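Local atomic coordinates of probable transcriptional regulator (Rhodococcus jostii, PDB entry 3HIM), a protein that probably binds DNA at regulatory sites as a transcription factor of the TetR family. Residues 20-25 and 42-48; 97-102 and 187-192. One frame throughout, in Å; residues are numbered along the deposited sequence.

Contact 1. Residues 20-25 and 42-48; sequences RIRAAA and IAASLDM
The guanidinium of Arg20 is laid over the side chain of Leu46, whose CD2 sits beneath the centre of one face, 3.8 Å from the plane, while the sulfur of Met48 stands at its edge, in plane. From that edge Arg20 NH1 donates a weak hydrogen bond to SD of Met48, 3.5 Å away. The other terminal nitrogen makes the stronger bond: Arg20 NH2 to Leu46 O is 2.9 Å, with an N-H...O angle of 152° and the oxygen somewhat out of the guanidinium plane. An extended chain, CG anti to the backbone nitrogen (chi1 178°), carries the group this far, with the Arg20 and Leu46 side chains running alongside one another in opposite senses. One good bond, one weak bond and an apolar face together favour this orientation of the guanidinium, although Arg20 is exposed, at the turn where helix 39-45 ends in a Schellman motif with Asp47 as its C-prime residue. The rest of the contact is mainly apolar. Leu46 CD2 presses on Ala24 CB at 3.4 Å, a tight fit, and Leu46 CD1 meets Ile21 CG1 at 3.9 Å with the two side chains nearly at right angles. One turn back, Ile42 reaches with CD1 to Ala25 CB, 3.6 Å away, and lays CG2 near Ile21 O. Leu63, on the long helix 60-82, touches both Ala25 and Ile42. Such packing of the first helix against the leading helix of a predicted helix-turn-helix is characteristic of the three-helix DNA-binding domain of TetR-family regulators.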
ATOM      1  N   ARG B  20     -24.879  -8.401   3.308  1.00 15.44           N
ATOM      2  CA  ARG B  20     -24.844  -7.993   4.717  1.00 15.42           C
ATOM      3  C   ARG B  20     -23.770  -8.781   5.491  1.00 15.30           C
ATOM      4  O   ARG B  20     -23.080  -8.229   6.360  1.00 15.65           O
ATOM      5  CB  ARG B  20     -26.236  -8.206   5.351  1.00 15.26           C
ATOM      6  CG  ARG B  20     -26.376  -7.886   6.829  1.00 15.13           C
ATOM      7  CD  ARG B  20     -27.855  -7.900   7.236  1.00 17.06           C
ATOM      8  NE  ARG B  20     -28.069  -7.769   8.681  1.00 17.21           N
ATOM      9  CZ  ARG B  20     -28.079  -8.789   9.548  1.00 19.27           C
ATOM     10  NH1 ARG B  20     -27.872 -10.043   9.138  1.00 18.82           N
ATOM     11  NH2 ARG B  20     -28.287  -8.559  10.845  1.00 18.50           N
ATOM     12  N   ILE B  21     -23.657 -10.067   5.204  1.00 15.21           N
ATOM     13  CA  ILE B  21     -22.628 -10.900   5.863  1.00 15.55           C
ATOM     14  C   ILE B  21     -21.226 -10.419   5.470  1.00 15.60           C
ATOM     15  O   ILE B  21     -20.351 -10.298   6.329  1.00 16.16           O
ATOM     16  CB  ILE B  21     -22.837 -12.410   5.573  1.00 15.88           C
ATOM     17  CG1 ILE B  21     -24.125 -12.897   6.266  1.00 14.98           C
ATOM     18  CG2 ILE B  21     -21.588 -13.269   6.015  1.00 14.54           C
ATOM     19  CD1 ILE B  21     -24.765 -14.118   5.603  1.00 16.34           C
ATOM     20  N   ARG B  22     -21.045 -10.106   4.185  1.00 15.47           N
ATOM     21  CA  ARG B  22     -19.760  -9.618   3.677  1.00 15.88           C
ATOM     22  C   ARG B  22     -19.379  -8.291   4.316  1.00 16.01           C
ATOM     23  O   ARG B  22     -18.236  -8.139   4.768  1.00 15.94           O
ATOM     24  CB  ARG B  22     -19.765  -9.482   2.152  1.00 15.83           C
ATOM     25  CG  ARG B  22     -19.988 -10.772   1.418  1.00 14.99           C
ATOM     26  CD  ARG B  22     -19.530 -10.672  -0.021  1.00 14.77           C
ATOM     27  NE  ARG B  22     -20.254  -9.680  -0.809  1.00 17.73           N
ATOM     28  CZ  ARG B  22     -21.483  -9.853  -1.309  1.00 18.31           C
ATOM     29  NH1 ARG B  22     -22.168 -10.970  -1.070  1.00 18.53           N
ATOM     30  NH2 ARG B  22     -22.036  -8.902  -2.043  1.00 16.35           N
ATOM     31  N   ALA B  23     -20.327  -7.345   4.371  1.00 15.67           N
ATOM     32  CA  ALA B  23     -20.059  -6.065   5.039  1.00 15.68           C
ATOM     33  C   ALA B  23     -19.637  -6.301   6.495  1.00 16.00           C
ATOM     34  O   ALA B  23     -18.627  -5.748   6.955  1.00 15.66           O
ATOM     35  CB  ALA B  23     -21.263  -5.127   4.960  1.00 15.04           C
ATOM     36  N   ALA B  24     -20.381  -7.148   7.213  1.00 15.70           N
ATOM     37  CA  ALA B  24     -20.043  -7.408   8.616  1.00 15.75           C
ATOM     38  C   ALA B  24     -18.694  -8.106   8.731  1.00 15.54           C
ATOM     39  O   ALA B  24     -17.911  -7.806   9.638  1.00 15.44           O
ATOM     40  CB  ALA B  24     -21.128  -8.235   9.312  1.00 15.72           C
ATOM     41  N   ALA B  25     -18.427  -9.041   7.822  1.00 15.51           N
ATOM     42  CA  ALA B  25     -17.151  -9.750   7.843  1.00 15.62           C
ATOM     43  C   ALA B  25     -15.983  -8.776   7.612  1.00 15.76           C
ATOM     44  O   ALA B  25     -14.931  -8.919   8.223  1.00 15.22           O
ATOM     45  CB  ALA B  25     -17.126 -10.870   6.820  1.00 15.22           C
ATOM     46  N   ILE B  42     -18.879 -13.483  13.256  1.00 27.81           N
ATOM     47  CA  ILE B  42     -19.595 -12.698  12.228  1.00 26.75           C
ATOM     48  C   ILE B  42     -21.129 -12.817  12.286  1.00 26.58           C
ATOM     49  O   ILE B  42     -21.821 -11.803  12.324  1.00 26.09           O
ATOM     50  CB  ILE B  42     -19.058 -13.023  10.806  1.00 26.55           C
ATOM     51  CG1 ILE B  42     -17.546 -12.746  10.751  1.00 25.06           C
ATOM     52  CG2 ILE B  42     -19.847 -12.252   9.722  1.00 25.17           C
ATOM     53  CD1 ILE B  42     -16.878 -13.255   9.527  1.00 22.62           C
ATOM     54  N   ALA B  43     -21.650 -14.046  12.294  1.00 26.58           N
ATOM     55  CA  ALA B  43     -23.094 -14.268  12.395  1.00 26.87           C
ATOM     56  C   ALA B  43     -23.615 -13.703  13.704  1.00 27.00           C
ATOM     57  O   ALA B  43     -24.715 -13.147  13.753  1.00 27.52           O
ATOM     58  CB  ALA B  43     -23.443 -15.741  12.265  1.00 26.93           C
ATOM     59  N   ALA B  44     -22.804 -13.805  14.752  1.00 26.80           N
ATOM     60  CA  ALA B  44     -23.190 -13.312  16.069  1.00 26.34           C
ATOM     61  C   ALA B  44     -23.260 -11.801  16.080  1.00 25.95           C
ATOM     62  O   ALA B  44     -24.185 -11.215  16.634  1.00 25.96           O
ATOM     63  CB  ALA B  44     -22.217 -13.810  17.138  1.00 26.36           C
ATOM     64  N   SER B  45     -22.272 -11.171  15.465  1.00 25.48           N
ATOM     65  CA  SER B  45     -22.227  -9.723  15.348  1.00 25.00           C
ATOM     66  C   SER B  45     -23.423  -9.179  14.546  1.00 24.72           C
ATOM     67  O   SER B  45     -23.754  -8.005  14.655  1.00 24.75           O
ATOM     68  CB  SER B  45     -20.915  -9.304  14.683  1.00 24.88           C
ATOM     69  OG  SER B  45     -20.943  -9.599  13.300  1.00 24.19           O
ATOM     70  N   LEU B  46     -24.037 -10.037  13.730  1.00 24.11           N
ATOM     71  CA  LEU B  46     -25.245  -9.695  12.979  1.00 24.21           C
ATOM     72  C   LEU B  46     -26.510 -10.216  13.683  1.00 24.71           C
ATOM     73  O   LEU B  46     -27.584 -10.272  13.087  1.00 24.10           O
ATOM     74  CB  LEU B  46     -25.170 -10.235  11.546  1.00 23.35           C
ATOM     75  CG  LEU B  46     -24.159  -9.605  10.580  1.00 21.89           C
ATOM     76  CD1 LEU B  46     -24.209 -10.330   9.252  1.00 17.79           C
ATOM     77  CD2 LEU B  46     -24.401  -8.110  10.384  1.00 20.25           C
ATOM     78  N   ASP B  47     -26.358 -10.588  14.954  1.00 25.78           N
ATOM     79  CA  ASP B  47     -27.451 -11.110  15.783  1.00 26.96           C
ATOM     80  C   ASP B  47     -28.113 -12.348  15.203  1.00 27.20           C
ATOM     81  O   ASP B  47     -29.322 -12.521  15.326  1.00 27.78           O
ATOM     82  CB  ASP B  47     -28.513 -10.029  16.047  1.00 27.18           C
ATOM     83  CG  ASP B  47     -27.960  -8.840  16.824  1.00 28.90           C
ATOM     84  OD1 ASP B  47     -27.461  -9.051  17.956  1.00 30.77           O
ATOM     85  OD2 ASP B  47     -28.026  -7.700  16.296  1.00 29.25           O
ATOM     86  N   MET B  48     -27.329 -13.204  14.570  1.00 27.62           N
ATOM     87  CA  MET B  48     -27.863 -14.440  14.013  1.00 28.48           C
ATOM     88  C   MET B  48     -27.269 -15.676  14.689  1.00 28.92           C
ATOM     89  O   MET B  48     -26.277 -15.584  15.432  1.00 28.82           O
ATOM     90  CB  MET B  48     -27.617 -14.503  12.507  1.00 28.44           C
ATOM     91  CG  MET B  48     -28.285 -13.382  11.729  1.00 28.99           C
ATOM     92  SD  MET B  48     -27.939 -13.492   9.975  1.00 30.08           S
ATOM     93  CE  MET B  48     -26.141 -13.508   9.963  1.00 26.47           C
TER

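Contact 2. Residues 97-102 and 187-192; sequences VTAYVT and IAARYV
Val101 carries CG1 anti to its backbone nitrogen (chi1 168°), which leaves CG2 beside that nitrogen, and the two methyls meet different residues of helix 184-198. Val101 CG1 lies against the backbone of Ala188, 3.7 Å from Ala188 CA, and also meets CG2 of Ile187. Val101 CG2 instead comes to the edge of the Tyr191 ring, near its plane, 3.7 Å from Tyr191 CD2, the two side chains crossing at about a right angle. One face of that ring is covered from within its own helix by Ile187 CD1, 3.5 Å above the plane and offset toward the rim. The segment axes approach to 8.6 Å at 135° between their N-to-C directions, a steeply inclined pairing, nearer antiparallel than parallel, in the all-helical C-terminal domain of a TetR-family protein. Where CA atoms come near, Ala188 CB packs on Thr98 O at 3.9 Å. Thr98 O accepts from Thr102 N and, on the opposite face of its plane, from Thr102 OG1 (Thr102 OG1 to Thr98 O 2.7 Å). A turn further along helix 184-198, Val192 CG2 fits between Val97 and Thr98, 3.9 Å from Val97 CG1 and 3.4 Å from Thr98 OG1, a hydroxyl that is hydrogen-bonded to Met94 O. Outside the two segments, Leu168 and Val172 of helix 158-175 pack on Tyr191, and Leu163 of the second subunit touches both Ile187 and Tyr191.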
ATOM      1  N   VAL B  97      -7.523   7.381 -13.640  1.00 16.02           N
ATOM      2  CA  VAL B  97      -6.790   7.648 -12.387  1.00 15.85           C
ATOM      3  C   VAL B  97      -7.731   8.237 -11.314  1.00 16.09           C
ATOM      4  O   VAL B  97      -7.762   7.742 -10.176  1.00 16.34           O
ATOM      5  CB  VAL B  97      -5.507   8.546 -12.578  1.00 15.44           C
ATOM      6  CG1 VAL B  97      -4.908   8.932 -11.219  1.00 14.96           C
ATOM      7  CG2 VAL B  97      -4.450   7.812 -13.406  1.00 13.95           C
ATOM      8  N   THR B  98      -8.510   9.256 -11.684  1.00 15.40           N
ATOM      9  CA  THR B  98      -9.551   9.783 -10.794  1.00 15.89           C
ATOM     10  C   THR B  98     -10.465   8.677 -10.205  1.00 16.08           C
ATOM     11  O   THR B  98     -10.607   8.577  -8.979  1.00 16.27           O
ATOM     12  CB  THR B  98     -10.443  10.834 -11.495  1.00 15.59           C
ATOM     13  OG1 THR B  98      -9.611  11.895 -11.961  1.00 15.82           O
ATOM     14  CG2 THR B  98     -11.514  11.401 -10.529  1.00 13.89           C
ATOM     15  N   ALA B  99     -11.084   7.879 -11.074  1.00 15.76           N
ATOM     16  CA  ALA B  99     -11.943   6.761 -10.635  1.00 15.59           C
ATOM     17  C   ALA B  99     -11.181   5.748  -9.796  1.00 15.41           C
ATOM     18  O   ALA B  99     -11.680   5.249  -8.796  1.00 15.49           O
ATOM     19  CB  ALA B  99     -12.571   6.065 -11.835  1.00 15.05           C
ATOM     20  N   TYR B 100      -9.967   5.435 -10.208  1.00 15.69           N
ATOM     21  CA  TYR B 100      -9.170   4.458  -9.481  1.00 15.95           C
ATOM     22  C   TYR B 100      -8.846   4.927  -8.064  1.00 15.59           C
ATOM     23  O   TYR B 100      -9.088   4.194  -7.099  1.00 15.94           O
ATOM     24  CB  TYR B 100      -7.886   4.183 -10.239  1.00 16.03           C
ATOM     25  CG  TYR B 100      -7.064   3.028  -9.721  1.00 16.95           C
ATOM     26  CD1 TYR B 100      -7.551   1.710  -9.753  1.00 18.33           C
ATOM     27  CD2 TYR B 100      -5.766   3.243  -9.273  1.00 18.31           C
ATOM     28  CE1 TYR B 100      -6.734   0.615  -9.310  1.00 18.79           C
ATOM     29  CE2 TYR B 100      -4.970   2.205  -8.823  1.00 17.63           C
ATOM     30  CZ  TYR B 100      -5.449   0.896  -8.848  1.00 18.16           C
ATOM     31  OH  TYR B 100      -4.616  -0.094  -8.410  1.00 15.70           O
ATOM     32  N   VAL B 101      -8.310   6.138  -7.933  1.00 15.20           N
ATOM     33  CA  VAL B 101      -7.952   6.685  -6.609  1.00 14.87           C
ATOM     34  C   VAL B 101      -9.203   6.861  -5.709  1.00 15.78           C
ATOM     35  O   VAL B 101      -9.220   6.416  -4.546  1.00 14.78           O
ATOM     36  CB  VAL B 101      -7.169   7.997  -6.765  1.00 15.64           C
ATOM     37  CG1 VAL B 101      -7.035   8.734  -5.430  1.00 14.17           C
ATOM     38  CG2 VAL B 101      -5.768   7.711  -7.376  1.00 14.47           C
ATOM     39  N   THR B 102     -10.253   7.486  -6.262  1.00 15.42           N
ATOM     40  CA  THR B 102     -11.533   7.651  -5.558  1.00 15.79           C
ATOM     41  C   THR B 102     -12.063   6.312  -5.039  1.00 15.39           C
ATOM     42  O   THR B 102     -12.465   6.221  -3.894  1.00 14.70           O
ATOM     43  CB  THR B 102     -12.601   8.301  -6.488  1.00 15.99           C
ATOM     44  OG1 THR B 102     -12.089   9.541  -6.966  1.00 16.38           O
ATOM     45  CG2 THR B 102     -13.932   8.535  -5.765  1.00 16.16           C
ATOM     46  N   ILE B 187      -7.175  14.150  -3.332  1.00 15.57           N
ATOM     47  CA  ILE B 187      -6.079  13.232  -3.589  1.00 16.35           C
ATOM     48  C   ILE B 187      -6.061  12.759  -5.054  1.00 16.16           C
ATOM     49  O   ILE B 187      -5.000  12.724  -5.686  1.00 16.65           O
ATOM     50  CB  ILE B 187      -5.982  12.065  -2.552  1.00 16.39           C
ATOM     51  CG1 ILE B 187      -4.724  11.217  -2.814  1.00 15.90           C
ATOM     52  CG2 ILE B 187      -7.234  11.196  -2.577  1.00 17.15           C
ATOM     53  CD1 ILE B 187      -3.410  11.991  -2.783  1.00 13.90           C
ATOM     54  N   ALA B 188      -7.225  12.461  -5.620  1.00 16.19           N
ATOM     55  CA  ALA B 188      -7.257  12.027  -7.008  1.00 15.59           C
ATOM     56  C   ALA B 188      -6.687  13.115  -7.917  1.00 15.69           C
ATOM     57  O   ALA B 188      -5.909  12.820  -8.834  1.00 16.13           O
ATOM     58  CB  ALA B 188      -8.665  11.635  -7.421  1.00 15.32           C
ATOM     59  N   ALA B 189      -7.049  14.372  -7.652  1.00 14.96           N
ATOM     60  CA  ALA B 189      -6.600  15.473  -8.494  1.00 15.06           C
ATOM     61  C   ALA B 189      -5.084  15.578  -8.453  1.00 14.67           C
ATOM     62  O   ALA B 189      -4.438  15.744  -9.491  1.00 14.59           O
ATOM     63  CB  ALA B 189      -7.249  16.800  -8.067  1.00 15.43           C
ATOM     64  N   ARG B 190      -4.521  15.478  -7.252  1.00 14.05           N
ATOM     65  CA  ARG B 190      -3.064  15.471  -7.085  1.00 14.11           C
ATOM     66  C   ARG B 190      -2.380  14.322  -7.830  1.00 13.75           C
ATOM     67  O   ARG B 190      -1.326  14.508  -8.465  1.00 14.21           O
ATOM     68  CB  ARG B 190      -2.716  15.414  -5.606  1.00 14.11           C
ATOM     69  CG  ARG B 190      -2.110  16.672  -5.066  1.00 17.07           C
ATOM     70  CD  ARG B 190      -3.069  17.813  -4.953  1.00 16.96           C
ATOM     71  NE  ARG B 190      -3.353  18.475  -6.236  1.00 16.65           N
ATOM     72  CZ  ARG B 190      -4.435  19.220  -6.420  1.00 15.59           C
ATOM     73  NH1 ARG B 190      -5.270  19.394  -5.402  1.00 15.76           N
ATOM     74  NH2 ARG B 190      -4.690  19.782  -7.589  1.00 14.80           N
ATOM     75  N   TYR B 191      -2.998  13.147  -7.780  1.00 13.05           N
ATOM     76  CA  TYR B 191      -2.416  11.958  -8.374  1.00 13.23           C
ATOM     77  C   TYR B 191      -2.593  11.980  -9.872  1.00 13.10           C
ATOM     78  O   TYR B 191      -1.754  11.458 -10.607  1.00 13.09           O
ATOM     79  CB  TYR B 191      -3.018  10.699  -7.763  1.00 12.87           C
ATOM     80  CG  TYR B 191      -2.326  10.263  -6.495  1.00 14.45           C
ATOM     81  CD1 TYR B 191      -1.409  11.095  -5.831  1.00 15.33           C
ATOM     82  CD2 TYR B 191      -2.602   9.018  -5.940  1.00 14.71           C
ATOM     83  CE1 TYR B 191      -0.769  10.666  -4.662  1.00 15.44           C
ATOM     84  CE2 TYR B 191      -1.990   8.592  -4.782  1.00 13.33           C
ATOM     85  CZ  TYR B 191      -1.079   9.399  -4.140  1.00 15.15           C
ATOM     86  OH  TYR B 191      -0.483   8.908  -2.978  1.00 14.06           O
ATOM     87  N   VAL B 192      -3.673  12.599 -10.331  1.00 12.89           N
ATOM     88  CA  VAL B 192      -3.823  12.832 -11.772  1.00 13.49           C
ATOM     89  C   VAL B 192      -2.659  13.672 -12.333  1.00 13.60           C
ATOM     90  O   VAL B 192      -2.072  13.314 -13.353  1.00 13.68           O
ATOM     91  CB  VAL B 192      -5.166  13.493 -12.109  1.00 13.48           C
ATOM     92  CG1 VAL B 192      -5.144  14.046 -13.521  1.00 13.20           C
ATOM     93  CG2 VAL B 192      -6.295  12.480 -11.947  1.00 14.27           C
TER

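Overall arrangement
The two contacts follow one another along the chain, contact 1 closing before contact 2 opens, and lie on opposite sides of its centre. Their centres are 32 Å apart and their nearest atoms about 17 Å, so neither touches the other. Contact 1 joins helices 16-32 and 39-45 in the N-terminal TetR-family region; contact 2 joins helices 89-106 and 184-198 in the C-terminal one, bringing together residues far apart in sequence. Helix 60-82 packs on residues of both pairs of segments, linking the two regions. The second subunit reaches contact 2 but not contact 1, consistent with DNA-binding and dimer-forming parts being separate.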